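Local structure of aq_2013 protein (Aquifex aeolicus, 2P6C) at residues K26-E31 / V130-I135. The protein is of unknown function, belongs to the uncharacterised UPF0047 (YjbQ) family and assembles from three copies of the chain. Sequence-based numbering, arbitrary orientation.
Sequences KKAVEE and VVIKII
Between Ile132 and Ile134, which meet the helix, Lys133 leaves the other face of the strand, and its NZ is gripped by Thr5 OG1 and, on the second subunit, by Thr105 OG1 and a salt bridge to Glu36 OE1. A long, flexible lysine suits this place, since its ammonium group can reach partners on both chains, and the carboxylate of Glu36 on the second subunit probably offsets the charge of this buried side chain. The side chains that meet across the two segments are all apolar. Ala28 points its methyl toward the strand, and Ile132 receives it with both branches: CB lies 4.0 Å from CD1 and equally far from CG2. A side chain this small suits a position pointing into the interface, where the segment axes approach to 9.5 Å, close to the usual helix-on-sheet spacing. This is a helix packed on one face of an antiparallel sheet: the axes of segments 26-31 and 130-135 run at 35°, and 130-135 lies on the inner strand 128-136, between 2-10 and 37-43. Ile134 carries the next part of the contact. Its CG1 sits beside the backbone N (chi1 -66°), and the chain then runs out extended to deliver CD1 to the helix backbone, 3.7 Å from Val29 CA and 3.8 Å from Ala28 O. The same methyl lies 3.8 Å from Val29 CG2, where the two side chains cross at about a right angle. Branching at CB gives Val29 a second methyl without added length, fitting a residue on the flank of the helix. Ile104 touches both Val29 and Ile134, while Tyr4 packs against Ala28 and Cys39 against both isoleucines.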
ATOM      1  N   LYS A  26      -3.703  19.316   0.698  1.00 11.29           N
ATOM      2  CA  LYS A  26      -3.017  20.356   1.452  1.00 11.76           C
ATOM      3  C   LYS A  26      -4.052  21.273   2.088  1.00 12.18           C
ATOM      4  O   LYS A  26      -3.890  21.716   3.221  1.00 10.71           O
ATOM      5  CB  LYS A  26      -2.106  21.171   0.537  1.00 10.98           C
ATOM      6  CG  LYS A  26      -0.831  20.453   0.124  1.00  9.21           C
ATOM      7  CD  LYS A  26       0.178  21.436  -0.462  1.00 11.54           C
ATOM      8  CE  LYS A  26       1.509  20.761  -0.704  1.00 10.67           C
ATOM      9  NZ  LYS A  26       2.589  21.767  -0.894  1.00 14.21           N
ATOM     10  N   LYS A  27      -5.124  21.551   1.358  1.00 12.10           N
ATOM     11  CA  LYS A  27      -6.188  22.386   1.893  1.00 12.47           C
ATOM     12  C   LYS A  27      -6.792  21.737   3.111  1.00 11.63           C
ATOM     13  O   LYS A  27      -7.129  22.386   4.093  1.00 10.50           O
ATOM     14  CB  LYS A  27      -7.288  22.540   0.854  1.00 15.13           C
ATOM     15  CG  LYS A  27      -8.244  23.679   1.213  1.00 19.80           C
ATOM     16  CD  LYS A  27      -9.431  23.764   0.255  1.00 22.63           C
ATOM     17  CE  LYS A  27     -10.446  24.835   0.666  1.00 24.83           C
ATOM     18  NZ  LYS A  27     -11.476  24.958  -0.363  1.00 27.46           N
ATOM     19  N   ALA A  28      -6.944  20.418   3.040  1.00  9.87           N
ATOM     20  CA  ALA A  28      -7.528  19.673   4.143  1.00 10.58           C
ATOM     21  C   ALA A  28      -6.588  19.681   5.344  1.00 10.62           C
ATOM     22  O   ALA A  28      -7.037  19.816   6.487  1.00 10.19           O
ATOM     23  CB  ALA A  28      -7.828  18.247   3.716  1.00  9.05           C
ATOM     24  N   VAL A  29      -5.287  19.542   5.086  1.00 10.34           N
ATOM     25  CA  VAL A  29      -4.311  19.546   6.175  1.00 10.12           C
ATOM     26  C   VAL A  29      -4.339  20.877   6.906  1.00 10.86           C
ATOM     27  O   VAL A  29      -4.239  20.949   8.124  1.00 10.94           O
ATOM     28  CB  VAL A  29      -2.897  19.304   5.619  1.00 10.25           C
ATOM     29  CG1 VAL A  29      -1.853  19.831   6.602  1.00  9.66           C
ATOM     30  CG2 VAL A  29      -2.673  17.821   5.396  1.00  9.50           C
ATOM     31  N   GLU A  30      -4.505  21.965   6.168  1.00 10.90           N
ATOM     32  CA  GLU A  30      -4.584  23.279   6.794  1.00 12.93           C
ATOM     33  C   GLU A  30      -5.827  23.438   7.689  1.00 13.47           C
ATOM     34  O   GLU A  30      -5.735  23.878   8.806  1.00 14.13           O
ATOM     35  CB  GLU A  30      -4.533  24.384   5.728  1.00 13.08           C
ATOM     36  CG  GLU A  30      -4.653  25.784   6.349  1.00 15.89           C
ATOM     37  CD  GLU A  30      -4.187  26.898   5.412  1.00 16.10           C
ATOM     38  OE1 GLU A  30      -3.911  26.627   4.232  1.00 15.43           O
ATOM     39  OE2 GLU A  30      -4.110  28.041   5.885  1.00 16.01           O
ATOM     40  N   GLU A  31      -7.007  23.061   7.110  1.00 13.51           N
ATOM     41  CA  GLU A  31      -8.317  23.087   7.785  1.00 13.91           C
ATOM     42  C   GLU A  31      -8.326  22.257   9.111  1.00 13.12           C
ATOM     43  O   GLU A  31      -9.165  22.437   9.985  1.00 13.19           O
ATOM     44  CB  GLU A  31      -9.385  22.583   6.785  1.00 15.67           C
ATOM     45  CG  GLU A  31      -9.593  23.529   5.572  1.00 19.18           C
ATOM     46  CD  GLU A  31     -10.576  22.945   4.555  1.00 21.96           C
ATOM     47  OE1 GLU A  31     -10.900  21.763   4.656  1.00 25.02           O
ATOM     48  OE2 GLU A  31     -11.013  23.675   3.667  1.00 22.90           O
ATOM     49  N   VAL A 130     -13.111  10.153  -2.842  1.00 10.71           N
ATOM     50  CA  VAL A 130     -11.837   9.904  -2.205  1.00 10.35           C
ATOM     51  C   VAL A 130     -11.982  10.432  -0.786  1.00 11.35           C
ATOM     52  O   VAL A 130     -12.545  11.511  -0.609  1.00 13.18           O
ATOM     53  CB  VAL A 130     -10.731  10.717  -2.904  1.00  9.69           C
ATOM     54  CG1 VAL A 130      -9.537  10.852  -1.960  1.00  8.40           C
ATOM     55  CG2 VAL A 130     -10.275  10.070  -4.210  1.00 10.14           C
ATOM     56  N   VAL A 131     -11.564   9.630   0.222  1.00 11.17           N
ATOM     57  CA  VAL A 131     -11.591  10.115   1.631  1.00 11.09           C
ATOM     58  C   VAL A 131     -10.237  10.574   2.076  1.00 11.40           C
ATOM     59  O   VAL A 131      -9.210   9.991   1.726  1.00 10.84           O
ATOM     60  CB  VAL A 131     -12.177   9.062   2.631  1.00 10.69           C
ATOM     61  CG1 VAL A 131     -11.423   7.732   2.559  1.00  9.86           C
ATOM     62  CG2 VAL A 131     -12.076   9.584   4.054  1.00  9.73           C
ATOM     63  N   ILE A 132     -10.258  11.722   2.790  1.00 10.97           N
ATOM     64  CA  ILE A 132      -9.080  12.241   3.477  1.00 10.94           C
ATOM     65  C   ILE A 132      -9.337  12.160   4.968  1.00 10.68           C
ATOM     66  O   ILE A 132     -10.251  12.749   5.486  1.00  9.53           O
ATOM     67  CB  ILE A 132      -8.843  13.719   3.123  1.00 10.22           C
ATOM     68  CG1 ILE A 132      -8.575  13.871   1.628  1.00 11.50           C
ATOM     69  CG2 ILE A 132      -7.593  14.237   3.875  1.00 10.78           C
ATOM     70  CD1 ILE A 132      -8.639  15.326   1.161  1.00 11.44           C
ATOM     71  N   LYS A 133      -8.515  11.362   5.647  1.00  9.37           N
ATOM     72  CA  LYS A 133      -8.699  11.246   7.075  1.00  9.48           C
ATOM     73  C   LYS A 133      -7.401  11.587   7.785  1.00  9.29           C
ATOM     74  O   LYS A 133      -6.365  10.972   7.567  1.00  7.95           O
ATOM     75  CB  LYS A 133      -9.100   9.805   7.388  1.00 10.01           C
ATOM     76  CG  LYS A 133      -9.566   9.637   8.835  1.00 11.60           C
ATOM     77  CD  LYS A 133     -10.893  10.348   9.098  1.00 12.37           C
ATOM     78  CE  LYS A 133     -11.668   9.718  10.264  1.00 13.64           C
ATOM     79  NZ  LYS A 133     -13.080  10.085  10.172  1.00 12.16           N
ATOM     80  N   ILE A 134      -7.504  12.659   8.602  1.00  8.95           N
ATOM     81  CA  ILE A 134      -6.343  13.166   9.335  1.00 10.32           C
ATOM     82  C   ILE A 134      -6.512  13.008  10.837  1.00 10.75           C
ATOM     83  O   ILE A 134      -7.574  13.251  11.396  1.00 10.70           O
ATOM     84  CB  ILE A 134      -6.199  14.662   9.015  1.00 10.78           C
ATOM     85  CG1 ILE A 134      -5.845  14.809   7.522  1.00 10.27           C
ATOM     86  CG2 ILE A 134      -5.035  15.231   9.858  1.00 11.44           C
ATOM     87  CD1 ILE A 134      -5.824  16.230   6.931  1.00 10.40           C
ATOM     88  N   ILE A 135      -5.441  12.563  11.512  1.00 10.18           N
ATOM     89  CA  ILE A 135      -5.410  12.428  13.009  1.00 12.73           C
ATOM     90  C   ILE A 135      -4.048  12.926  13.456  1.00 13.04           C
ATOM     91  O   ILE A 135      -3.050  12.793  12.759  1.00 11.89           O
ATOM     92  CB  ILE A 135      -5.737  11.024  13.581  1.00 14.00           C
ATOM     93  CG1 ILE A 135      -4.688   9.961  13.122  1.00 14.80           C
ATOM     94  CG2 ILE A 135      -7.138  10.505  13.145  1.00 13.62           C
ATOM     95  CD1 ILE A 135      -4.696   8.582  13.853  1.00 18.66           C
TER